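Local coordinates for protein prolyl-tRNA synthetase (PDB 6UYH) that probably catalyses the ATP-dependent attachment of proline to its cognate tRNA, and is caught here with the inhibitor halofuginone and an ATP analogue, at residues 53-56 / 57-61; 103-107 / 108-112; 425-428 / 429-433. One frame throughout, in Å; residues are numbered along the deposited sequence. Where two conformers were deposited one is given.

Contact 1. Residues 53-56 / 57-61; sequences FVWE and SVQKF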
ATOM      1  N   PHE A  53      -5.320  -3.627  -9.804  1.00 18.44           N
ATOM      2  CA  PHE A  53      -6.366  -4.434  -9.180  1.00 19.69           C
ATOM      3  C   PHE A  53      -5.896  -5.853  -8.882  1.00 22.73           C
ATOM      4  O   PHE A  53      -6.256  -6.431  -7.849  1.00 18.64           O
ATOM      5  CB  PHE A  53      -7.606  -4.478 -10.075  1.00 18.68           C
ATOM      6  CG  PHE A  53      -8.748  -5.268  -9.479  1.00 19.75           C
ATOM      7  CD1 PHE A  53      -9.666  -4.656  -8.648  1.00 23.52           C
ATOM      8  CD2 PHE A  53      -8.883  -6.632  -9.730  1.00 19.83           C
ATOM      9  CE1 PHE A  53     -10.701  -5.376  -8.089  1.00 26.43           C
ATOM     10  CE2 PHE A  53      -9.917  -7.361  -9.159  1.00 20.69           C
ATOM     11  CZ  PHE A  53     -10.823  -6.731  -8.340  1.00 23.09           C
ATOM     12  N   VAL A  54      -5.115  -6.446  -9.791  1.00 16.95           N
ATOM     13  CA  VAL A  54      -4.606  -7.795  -9.551  1.00 18.32           C
ATOM     14  C   VAL A  54      -3.725  -7.812  -8.308  1.00 19.28           C
ATOM     15  O   VAL A  54      -3.840  -8.698  -7.452  1.00 20.20           O
ATOM     16  CB  VAL A  54      -3.844  -8.317 -10.782  1.00 17.61           C
ATOM     17  CG1 VAL A  54      -3.286  -9.730 -10.494  1.00 20.36           C
ATOM     18  CG2 VAL A  54      -4.753  -8.383 -11.994  1.00 18.10           C
ATOM     19  N   TRP A  55      -2.817  -6.844  -8.195  1.00 18.61           N
ATOM     20  CA  TRP A  55      -1.922  -6.835  -7.040  1.00 20.13           C
ATOM     21  C   TRP A  55      -2.692  -6.557  -5.751  1.00 16.10           C
ATOM     22  O   TRP A  55      -2.424  -7.179  -4.719  1.00 17.15           O
ATOM     23  CB  TRP A  55      -0.805  -5.814  -7.248  1.00 17.55           C
ATOM     24  CG  TRP A  55       0.264  -5.852  -6.194  1.00 19.07           C
ATOM     25  CD1 TRP A  55       0.645  -4.817  -5.373  1.00 21.66           C
ATOM     26  CD2 TRP A  55       1.095  -6.972  -5.841  1.00 18.18           C
ATOM     27  NE1 TRP A  55       1.672  -5.231  -4.545  1.00 22.66           N
ATOM     28  CE2 TRP A  55       1.957  -6.546  -4.805  1.00 19.34           C
ATOM     29  CE3 TRP A  55       1.194  -8.295  -6.301  1.00 18.72           C
ATOM     30  CZ2 TRP A  55       2.901  -7.398  -4.217  1.00 19.88           C
ATOM     31  CZ3 TRP A  55       2.137  -9.140  -5.717  1.00 21.36           C
ATOM     32  CH2 TRP A  55       2.977  -8.685  -4.686  1.00 19.80           C
ATOM     33  N   GLU A  56      -3.683  -5.663  -5.800  1.00 17.41           N
ATOM     34  CA  GLU A  56      -4.520  -5.448  -4.618  1.00 17.63           C
ATOM     35  C   GLU A  56      -5.245  -6.726  -4.211  1.00 18.13           C
ATOM     36  O   GLU A  56      -5.459  -6.967  -3.016  1.00 19.10           O
ATOM     37  CB  GLU A  56      -5.532  -4.332  -4.876  1.00 17.86           C
ATOM     38  CG  GLU A  56      -4.903  -2.967  -4.981  1.00 21.21           C
ATOM     39  CD  GLU A  56      -5.948  -1.885  -5.172  1.00 30.22           C
ATOM     40  OE1 GLU A  56      -7.012  -2.184  -5.754  1.00 34.57           O
ATOM     41  OE2 GLU A  56      -5.710  -0.750  -4.734  1.00 26.39           O
ATOM     42  N   SER A  57      -5.659  -7.534  -5.197  1.00 20.00           N
ATOM     43  CA  SER A  57      -6.343  -8.793  -4.920  1.00 20.10           C
ATOM     44  C   SER A  57      -5.408  -9.776  -4.233  1.00 18.97           C
ATOM     45  O   SER A  57      -5.802 -10.467  -3.287  1.00 19.72           O
ATOM     46  CB  SER A  57      -6.884  -9.396  -6.214  1.00 20.70           C
ATOM     47  OG  SER A  57      -7.955  -8.624  -6.756  1.00 22.53           O
ATOM     48  N   VAL A  58      -4.164  -9.826  -4.687  1.00 17.03           N
ATOM     49  CA  VAL A  58      -3.160 -10.653  -4.025  1.00 17.32           C
ATOM     50  C   VAL A  58      -2.958 -10.182  -2.593  1.00 19.16           C
ATOM     51  O   VAL A  58      -2.929 -10.992  -1.658  1.00 21.90           O
ATOM     52  CB  VAL A  58      -1.849 -10.631  -4.825  1.00 19.45           C
ATOM     53  CG1 VAL A  58      -0.722 -11.302  -4.027  1.00 21.89           C
ATOM     54  CG2 VAL A  58      -2.067 -11.348  -6.150  1.00 19.08           C
ATOM     55  N   GLN A  59      -2.832  -8.857  -2.401  1.00 18.51           N
ATOM     56  CA  GLN A  59      -2.648  -8.289  -1.063  0.58 22.77           C
ATOM     57  C   GLN A  59      -3.780  -8.708  -0.135  1.00 24.68           C
ATOM     58  O   GLN A  59      -3.553  -9.129   1.004  1.00 21.25           O
ATOM     59  CB  GLN A  59      -2.579  -6.750  -1.132  0.58 17.58           C
ATOM     60  CG  GLN A  59      -1.406  -6.140  -1.926  0.58 20.87           C
ATOM     61  CD  GLN A  59      -1.379  -4.591  -1.934  0.58 24.14           C
ATOM     62  OE1 GLN A  59      -2.419  -3.914  -2.038  0.58 25.43           O
ATOM     63  NE2 GLN A  59      -0.175  -4.030  -1.843  0.58 19.96           N
ATOM     64  N   LYS A  60      -5.019  -8.565  -0.606  1.00 20.16           N
ATOM     65  CA  LYS A  60      -6.167  -8.850   0.245  1.00 22.07           C
ATOM     66  C   LYS A  60      -6.165 -10.304   0.694  1.00 22.40           C
ATOM     67  O   LYS A  60      -6.380 -10.605   1.876  1.00 22.27           O
ATOM     68  CB  LYS A  60      -7.457  -8.516  -0.506  1.00 25.45           C
ATOM     69  CG  LYS A  60      -8.724  -8.902   0.237  1.00 41.93           C
ATOM     70  CD  LYS A  60      -9.959  -8.647  -0.614  1.00 44.11           C
ATOM     71  CE  LYS A  60     -11.223  -8.976   0.149  1.00 51.14           C
ATOM     72  NZ  LYS A  60     -12.355  -8.157  -0.351  1.00 59.66           N
ATOM     73  N   PHE A  61      -5.928 -11.218  -0.250  1.00 21.53           N
ATOM     74  CA  PHE A  61      -5.874 -12.640   0.066  1.00 19.38           C
ATOM     75  C   PHE A  61      -4.721 -12.953   1.013  1.00 23.45           C
ATOM     76  O   PHE A  61      -4.907 -13.629   2.032  1.00 21.42           O
ATOM     77  CB  PHE A  61      -5.730 -13.444  -1.222  1.00 18.99           C
ATOM     78  CG  PHE A  61      -5.483 -14.913  -1.002  1.00 21.86           C
ATOM     79  CD1 PHE A  61      -6.519 -15.761  -0.649  1.00 24.49           C
ATOM     80  CD2 PHE A  61      -4.214 -15.443  -1.162  1.00 24.44           C
ATOM     81  CE1 PHE A  61      -6.294 -17.128  -0.469  1.00 24.99           C
ATOM     82  CE2 PHE A  61      -3.972 -16.806  -0.985  1.00 24.28           C
ATOM     83  CZ  PHE A  61      -5.018 -17.649  -0.632  1.00 26.45           C
TER
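Four successive i to i+4 bonds carry the helix from Phe53 to Lys60, among them Ser57 N to Phe53 O and Gln59 N to Trp55 O, the latter 2.9 Å long and nearly straight at 165°. On this scaffold Trp55 and Gln59, one turn apart, meet through their side chains. With its CG turned away from the backbone N (chi1 -173°), the indole leans forward along the helix. In one of the two conformers of Gln59, its methylene CG lies over one face of the indole, a CH-pi contact 4.3 Å from the centroid of the five-membered ring; the amide of that conformer does not stack, its plane standing 43° from that of the ring. Farther along the indole, Trp55 CZ3 meets Val58 CG1 at 4.0 Å. On another side of the helix, Ser57 OG sits 3.0 Å from Phe53 O, which Ser57 N already binds, and comes within 3.3 Å of Phe53 CE2. Glu56 OE2 is hydrogen-bonded to Asn73 ND2 of the second subunit. Val54 and Trp55 pack on Leu276 of helix 274-283, whereas Val58 and Phe61 rest on Val194 of helix 177-198, so helix 49-67 is flanked by both.

Contact 2. Residues 103-107 / 108-112; sequences TKSGN and SDLQE. With EDO (1,2-ethanediol), chain F.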
ATOM      1  N   THR A 103      22.417  11.162  -3.272  1.00 22.60           N
ATOM      2  CA  THR A 103      23.620  11.907  -2.927  1.00 24.70           C
ATOM      3  C   THR A 103      23.450  13.415  -2.952  1.00 24.20           C
ATOM      4  O   THR A 103      24.406  14.130  -2.636  1.00 26.61           O
ATOM      5  CB  THR A 103      24.783  11.540  -3.866  1.00 33.00           C
ATOM      6  OG1 THR A 103      24.587  12.180  -5.131  1.00 38.48           O
ATOM      7  CG2 THR A 103      24.866  10.028  -4.063  1.00 30.16           C
ATOM      8  N   LYS A 104      22.287  13.927  -3.328  1.00 28.32           N
ATOM      9  CA  LYS A 104      22.104  15.364  -3.433  1.00 29.26           C
ATOM     10  C   LYS A 104      20.692  15.726  -2.996  1.00 24.98           C
ATOM     11  O   LYS A 104      19.750  14.950  -3.169  1.00 24.19           O
ATOM     12  CB  LYS A 104      22.342  15.884  -4.868  1.00 31.23           C
ATOM     13  CG  LYS A 104      23.727  15.611  -5.434  1.00 37.44           C
ATOM     14  CD  LYS A 104      23.950  16.316  -6.768  1.00 42.14           C
ATOM     15  CE  LYS A 104      24.069  17.815  -6.588  1.00 45.59           C
ATOM     16  NZ  LYS A 104      24.712  18.464  -7.764  1.00 50.03           N
ATOM     17  N   SER A 105      20.562  16.920  -2.428  1.00 32.07           N
ATOM     18  CA  SER A 105      19.273  17.556  -2.215  1.00 29.03           C
ATOM     19  C   SER A 105      19.343  18.916  -2.890  1.00 28.00           C
ATOM     20  O   SER A 105      20.312  19.655  -2.691  1.00 27.89           O
ATOM     21  CB  SER A 105      18.944  17.703  -0.722  1.00 27.53           C
ATOM     22  OG  SER A 105      19.831  18.614  -0.097  1.00 32.35           O
ATOM     23  N   GLY A 106      18.350  19.220  -3.720  1.00 26.61           N
ATOM     24  CA  GLY A 106      18.437  20.438  -4.508  1.00 30.53           C
ATOM     25  C   GLY A 106      19.676  20.394  -5.382  1.00 33.97           C
ATOM     26  O   GLY A 106      19.909  19.427  -6.112  1.00 39.72           O
ATOM     27  N   ASN A 107      20.504  21.433  -5.283  1.00 36.48           N
ATOM     28  CA  ASN A 107      21.755  21.503  -6.027  1.00 46.85           C
ATOM     29  C   ASN A 107      22.975  21.184  -5.171  1.00 43.98           C
ATOM     30  O   ASN A 107      24.106  21.330  -5.647  1.00 50.42           O
ATOM     31  CB  ASN A 107      21.916  22.889  -6.658  1.00 60.81           C
ATOM     32  CG  ASN A 107      20.943  23.127  -7.796  1.00 73.74           C
ATOM     33  OD1 ASN A 107      21.248  22.847  -8.958  1.00 80.63           O
ATOM     34  ND2 ASN A 107      19.762  23.642  -7.469  1.00 73.56           N
ATOM     35  N   SER A 108      22.778  20.749  -3.931  1.00 38.74           N
ATOM     36  CA  SER A 108      23.854  20.580  -2.967  1.00 44.98           C
ATOM     37  C   SER A 108      24.102  19.102  -2.690  1.00 40.85           C
ATOM     38  O   SER A 108      23.156  18.324  -2.532  1.00 38.06           O
ATOM     39  CB  SER A 108      23.521  21.296  -1.655  1.00 51.16           C
ATOM     40  OG  SER A 108      22.865  22.529  -1.895  1.00 57.86           O
ATOM     41  N   ASP A 109      25.378  18.721  -2.627  1.00 36.78           N
ATOM     42  CA  ASP A 109      25.737  17.370  -2.213  1.00 36.60           C
ATOM     43  C   ASP A 109      25.361  17.150  -0.753  1.00 32.41           C
ATOM     44  O   ASP A 109      25.531  18.039   0.088  1.00 42.65           O
ATOM     45  CB  ASP A 109      27.239  17.126  -2.397  1.00 39.05           C
ATOM     46  CG  ASP A 109      27.637  16.975  -3.848  1.00 48.70           C
ATOM     47  OD1 ASP A 109      26.830  16.441  -4.632  1.00 47.49           O
ATOM     48  OD2 ASP A 109      28.762  17.387  -4.202  1.00 54.27           O
ATOM     49  N   LEU A 110      24.837  15.963  -0.455  1.00 30.47           N
ATOM     50  CA  LEU A 110      24.623  15.581   0.937  1.00 29.56           C
ATOM     51  C   LEU A 110      25.961  15.253   1.593  1.00 38.01           C
ATOM     52  O   LEU A 110      26.858  14.690   0.959  1.00 35.94           O
ATOM     53  CB  LEU A 110      23.694  14.371   1.031  1.00 31.23           C
ATOM     54  CG  LEU A 110      22.282  14.481   0.456  1.00 29.06           C
ATOM     55  CD1 LEU A 110      21.552  13.147   0.613  1.00 28.57           C
ATOM     56  CD2 LEU A 110      21.517  15.614   1.135  1.00 33.46           C
ATOM     57  N   GLN A 111      26.101  15.605   2.875  1.00 37.67           N
ATOM     58  CA  GLN A 111      27.280  15.146   3.604  1.00 43.42           C
ATOM     59  C   GLN A 111      27.268  13.629   3.757  1.00 39.58           C
ATOM     60  O   GLN A 111      28.330  12.995   3.741  1.00 38.95           O
ATOM     61  CB  GLN A 111      27.369  15.824   4.973  1.00 42.86           C
ATOM     62  N   GLU A 112      26.082  13.033   3.851  1.00 33.60           N
ATOM     63  CA  GLU A 112      25.928  11.591   4.055  1.00 27.81           C
ATOM     64  C   GLU A 112      24.996  10.990   3.008  1.00 26.30           C
ATOM     65  O   GLU A 112      23.762  11.079   3.147  1.00 32.43           O
ATOM     66  CB  GLU A 112      25.402  11.300   5.459  1.00 29.41           C
ATOM     67  CG  GLU A 112      25.300   9.814   5.759  1.00 28.04           C
ATOM     68  CD  GLU A 112      24.625   9.517   7.089  1.00 28.67           C
ATOM     69  OE1 GLU A 112      24.204   8.360   7.274  1.00 27.30           O
ATOM     70  OE2 GLU A 112      24.514  10.429   7.940  1.00 30.90           O
TER
HETATM   71  C1  EDO F 604      23.092  16.109   5.008  1.00 36.68           C
HETATM   72  O1  EDO F 604      23.637  14.794   4.790  1.00 38.47           O
HETATM   73  C2  EDO F 604      21.574  16.059   4.811  1.00 51.36           C
HETATM   74  O2  EDO F 604      21.022  17.342   4.470  1.00 56.67           O
HETATM   75  O   HOH W   1      26.825  13.515  -1.531  1.00 38.94           O
HETATM   76  O   HOH W   2      26.693  14.092  -5.628  1.00 47.98           O
HETATM   77  O   HOH W   3      19.988  22.381  -1.225  1.00 52.99           O
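A tight beta hairpin, closed by a type II' turn from Ser105 to Ser108, brings strand 100-105 back against strand 108-116. Ser105 and Ser108 form the hydrogen-bonded pair next to the turn: Ser105 N gives to Ser108 O, and Ser108 N returns a bond to Ser105 O, both 3.0 Å long. Gly106 takes the first corner of the turn with a positive phi of 59°, a value that favours glycine. Lys104 and Asp109 make the next, non-hydrogen-bonded pair, after which Leu110 N reaches Thr103 O in a straight bond of 2.9 Å.

Although the side chains of the Lys104-Asp109 pair diverge at their bases, Asp109 OD1 swings back alongside the lysine chain, 3.3 Å from Lys104 CG. That chain bends at chi3 (71°), and Lys104 NZ ends 4.3 Å from the same oxygen, too far for a salt bridge, though the opposite charges probably attract weakly. Water extends the pairing: one molecule donates to both Thr103 O and Leu110 O, and another joins Thr103 OG1 to Asp109 OD1, donating to the carboxylate at 2.6 Å. Leu110 CD2 lies 3.7 Å from Ser105 OG, and both residues pack on Trp151 of the second subunit. Glu112 N donates to O1 of a 1,2-ethanediol, probably from the crystallisation liquor, which also bonds to that Trp151 NE1. Thr103 OG1 bonds to its counterpart in the second subunit, and Lys104 joins an antiparallel ladder with it. The result is a two-residue-loop beta hairpin whose sheet continues across a dimer interface, in the class II synthetase core domain.

Contact 3. Residues 425-428 / 429-433; sequences EFIK and ALNSG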
ATOM      1  N   GLU A 425      20.994 -36.316 -23.474  1.00 26.97           N
ATOM      2  CA  GLU A 425      19.565 -36.152 -23.226  1.00 30.03           C
ATOM      3  C   GLU A 425      19.257 -34.778 -22.657  1.00 27.59           C
ATOM      4  O   GLU A 425      18.270 -34.147 -23.049  1.00 25.48           O
ATOM      5  CB  GLU A 425      19.072 -37.225 -22.264  1.00 25.90           C
ATOM      6  CG  GLU A 425      19.048 -38.623 -22.867  1.00 26.93           C
ATOM      7  CD  GLU A 425      18.773 -39.667 -21.811  1.00 40.07           C
ATOM      8  OE1 GLU A 425      19.721 -40.022 -21.081  1.00 34.84           O
ATOM      9  OE2 GLU A 425      17.613 -40.118 -21.701  1.00 38.99           O
ATOM     10  N   PHE A 426      20.087 -34.313 -21.721  1.00 25.70           N
ATOM     11  CA  PHE A 426      19.887 -33.010 -21.091  1.00 27.23           C
ATOM     12  C   PHE A 426      19.913 -31.885 -22.119  1.00 29.05           C
ATOM     13  O   PHE A 426      18.990 -31.064 -22.187  1.00 26.67           O
ATOM     14  CB  PHE A 426      20.969 -32.809 -20.026  1.00 23.34           C
ATOM     15  CG  PHE A 426      20.957 -31.445 -19.363  1.00 22.66           C
ATOM     16  CD1 PHE A 426      19.999 -31.125 -18.419  1.00 23.38           C
ATOM     17  CD2 PHE A 426      21.950 -30.521 -19.640  1.00 29.53           C
ATOM     18  CE1 PHE A 426      20.007 -29.889 -17.795  1.00 21.24           C
ATOM     19  CE2 PHE A 426      21.963 -29.290 -19.023  1.00 32.05           C
ATOM     20  CZ  PHE A 426      20.992 -28.978 -18.094  1.00 28.42           C
ATOM     21  N   ILE A 427      20.965 -31.833 -22.940  1.00 27.33           N
ATOM     22  CA  ILE A 427      21.085 -30.696 -23.844  1.00 27.75           C
ATOM     23  C   ILE A 427      19.995 -30.746 -24.905  1.00 30.94           C
ATOM     24  O   ILE A 427      19.507 -29.699 -25.349  1.00 28.97           O
ATOM     25  CB  ILE A 427      22.497 -30.633 -24.459  1.00 29.52           C
ATOM     26  CG1 ILE A 427      22.678 -29.321 -25.222  1.00 38.31           C
ATOM     27  CG2 ILE A 427      22.768 -31.834 -25.365  1.00 32.20           C
ATOM     28  CD1 ILE A 427      22.544 -28.090 -24.347  1.00 42.54           C
ATOM     29  N   LYS A 428      19.580 -31.949 -25.309  1.00 28.58           N
ATOM     30  CA  LYS A 428      18.511 -32.083 -26.291  1.00 30.37           C
ATOM     31  C   LYS A 428      17.204 -31.531 -25.744  1.00 28.93           C
ATOM     32  O   LYS A 428      16.506 -30.755 -26.416  1.00 27.77           O
ATOM     33  CB  LYS A 428      18.354 -33.553 -26.685  1.00 33.63           C
ATOM     34  CG  LYS A 428      17.139 -33.862 -27.557  1.00 40.90           C
ATOM     35  CD  LYS A 428      16.914 -35.368 -27.638  1.00 48.48           C
ATOM     36  CE  LYS A 428      15.547 -35.703 -28.203  1.00 59.70           C
ATOM     37  NZ  LYS A 428      15.540 -35.658 -29.683  1.00 71.44           N
ATOM     38  N   ALA A 429      16.854 -31.928 -24.518  1.00 26.33           N
ATOM     39  CA  ALA A 429      15.610 -31.464 -23.908  1.00 25.18           C
ATOM     40  C   ALA A 429      15.653 -29.969 -23.630  1.00 27.90           C
ATOM     41  O   ALA A 429      14.652 -29.266 -23.814  1.00 27.35           O
ATOM     42  CB  ALA A 429      15.341 -32.255 -22.627  1.00 29.28           C
ATOM     43  N   LEU A 430      16.810 -29.459 -23.211  1.00 26.61           N
ATOM     44  CA  LEU A 430      16.960 -28.024 -22.984  1.00 25.87           C
ATOM     45  C   LEU A 430      16.715 -27.235 -24.264  1.00 32.96           C
ATOM     46  O   LEU A 430      15.977 -26.239 -24.272  1.00 32.40           O
ATOM     47  CB  LEU A 430      18.360 -27.749 -22.438  1.00 31.79           C
ATOM     48  CG  LEU A 430      18.610 -26.431 -21.732  1.00 35.17           C
ATOM     49  CD1 LEU A 430      17.841 -26.408 -20.400  1.00 27.02           C
ATOM     50  CD2 LEU A 430      20.102 -26.253 -21.538  1.00 41.66           C
ATOM     51  N   ASN A 431      17.328 -27.669 -25.368  1.00 32.45           N
ATOM     52  CA  ASN A 431      17.180 -26.953 -26.631  1.00 33.77           C
ATOM     53  C   ASN A 431      15.772 -27.053 -27.212  1.00 39.86           C
ATOM     54  O   ASN A 431      15.414 -26.228 -28.060  1.00 43.40           O
ATOM     55  CB  ASN A 431      18.209 -27.457 -27.641  1.00 34.08           C
ATOM     56  CG  ASN A 431      19.564 -26.795 -27.468  1.00 47.20           C
ATOM     57  OD1 ASN A 431      19.676 -25.723 -26.868  1.00 54.11           O
ATOM     58  ND2 ASN A 431      20.601 -27.422 -28.005  1.00 50.30           N
ATOM     59  N   SER A 432      14.969 -28.028 -26.794  1.00 32.97           N
ATOM     60  CA  SER A 432      13.579 -28.100 -27.227  0.57 31.63           C
ATOM     61  C   SER A 432      12.626 -27.437 -26.236  1.00 32.71           C
ATOM     62  O   SER A 432      11.410 -27.628 -26.337  1.00 38.30           O
ATOM     63  CB  SER A 432      13.166 -29.552 -27.475  0.57 32.43           C
ATOM     64  OG  SER A 432      13.478 -30.382 -26.376  0.57 32.06           O
ATOM     65  N   GLY A 433      13.150 -26.659 -25.294  1.00 27.67           N
ATOM     66  CA  GLY A 433      12.304 -25.858 -24.424  1.00 26.07           C
ATOM     67  C   GLY A 433      11.721 -26.578 -23.231  1.00 28.57           C
ATOM     68  O   GLY A 433      10.629 -26.229 -22.779  1.00 26.45           O
TER
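Two trans chi1 angles, -171° for Ile427 and -161° for Leu430, put CG1 of Ile427 and CG of Leu430 opposite their own backbone N atoms and let the two chains cross obliquely, Ile427 CD1 meeting Leu430 CD2 at 4.2 Å. The same methyl of Leu430 lies beside the Phe426 ring, 4.4 Å from Phe426 CE2. Asn431 runs side by side with Ile427, its ND2 4.0 Å from Ile427 CG1, while Asn431 OD1 accepts a hydrogen bond from Val459 N. Behind them the helical bonds run regularly, Leu430 N to Phe426 O being 2.9 Å, until Ser432 leaves helical geometry and its N reaches Lys428 O over a longer 3.2 Å. There the helix stops in a Schellman motif: Gly433, at phi 83°, is the C-prime residue, its N bonding to Leu430 O while Asn434 N turns back to Ala429 O. In one of its two conformers Ser432 OG lies 3.1 Å from Lys428 O and 3.0 Å from Ala429 O. In the beta-alpha-beta unit of strand 417-419, helix 423-431 and strand 435-440, Phe426 and Ala429 both rest on Cys436, and Phe426 and Leu430 on Ser454 of helix 444-457.

The three contacts follow one another along the chain, and each is local to its own element: contact 1 to helix 49-67, contact 2 to the hairpin of strands 100-105 and 108-116, contact 3 to helix 423-431. They share no sheet and nowhere touch. Contact 1 lies nearest the middle of the chain, its centre about 37 Å from that of either other contact, while the centres of contacts 2 and 3 are about 53 Å apart. Contact 2 belongs to the class II core domain and contact 3 to the C-terminal prolyl-tRNA synthetase domain. Contacts 1 and 2 both meet the second subunit. The Trp55 side chain is about 8 Å from the bound ATP analogue, so the three sample the nucleotide's surroundings, the dimer interface and the C-terminal region.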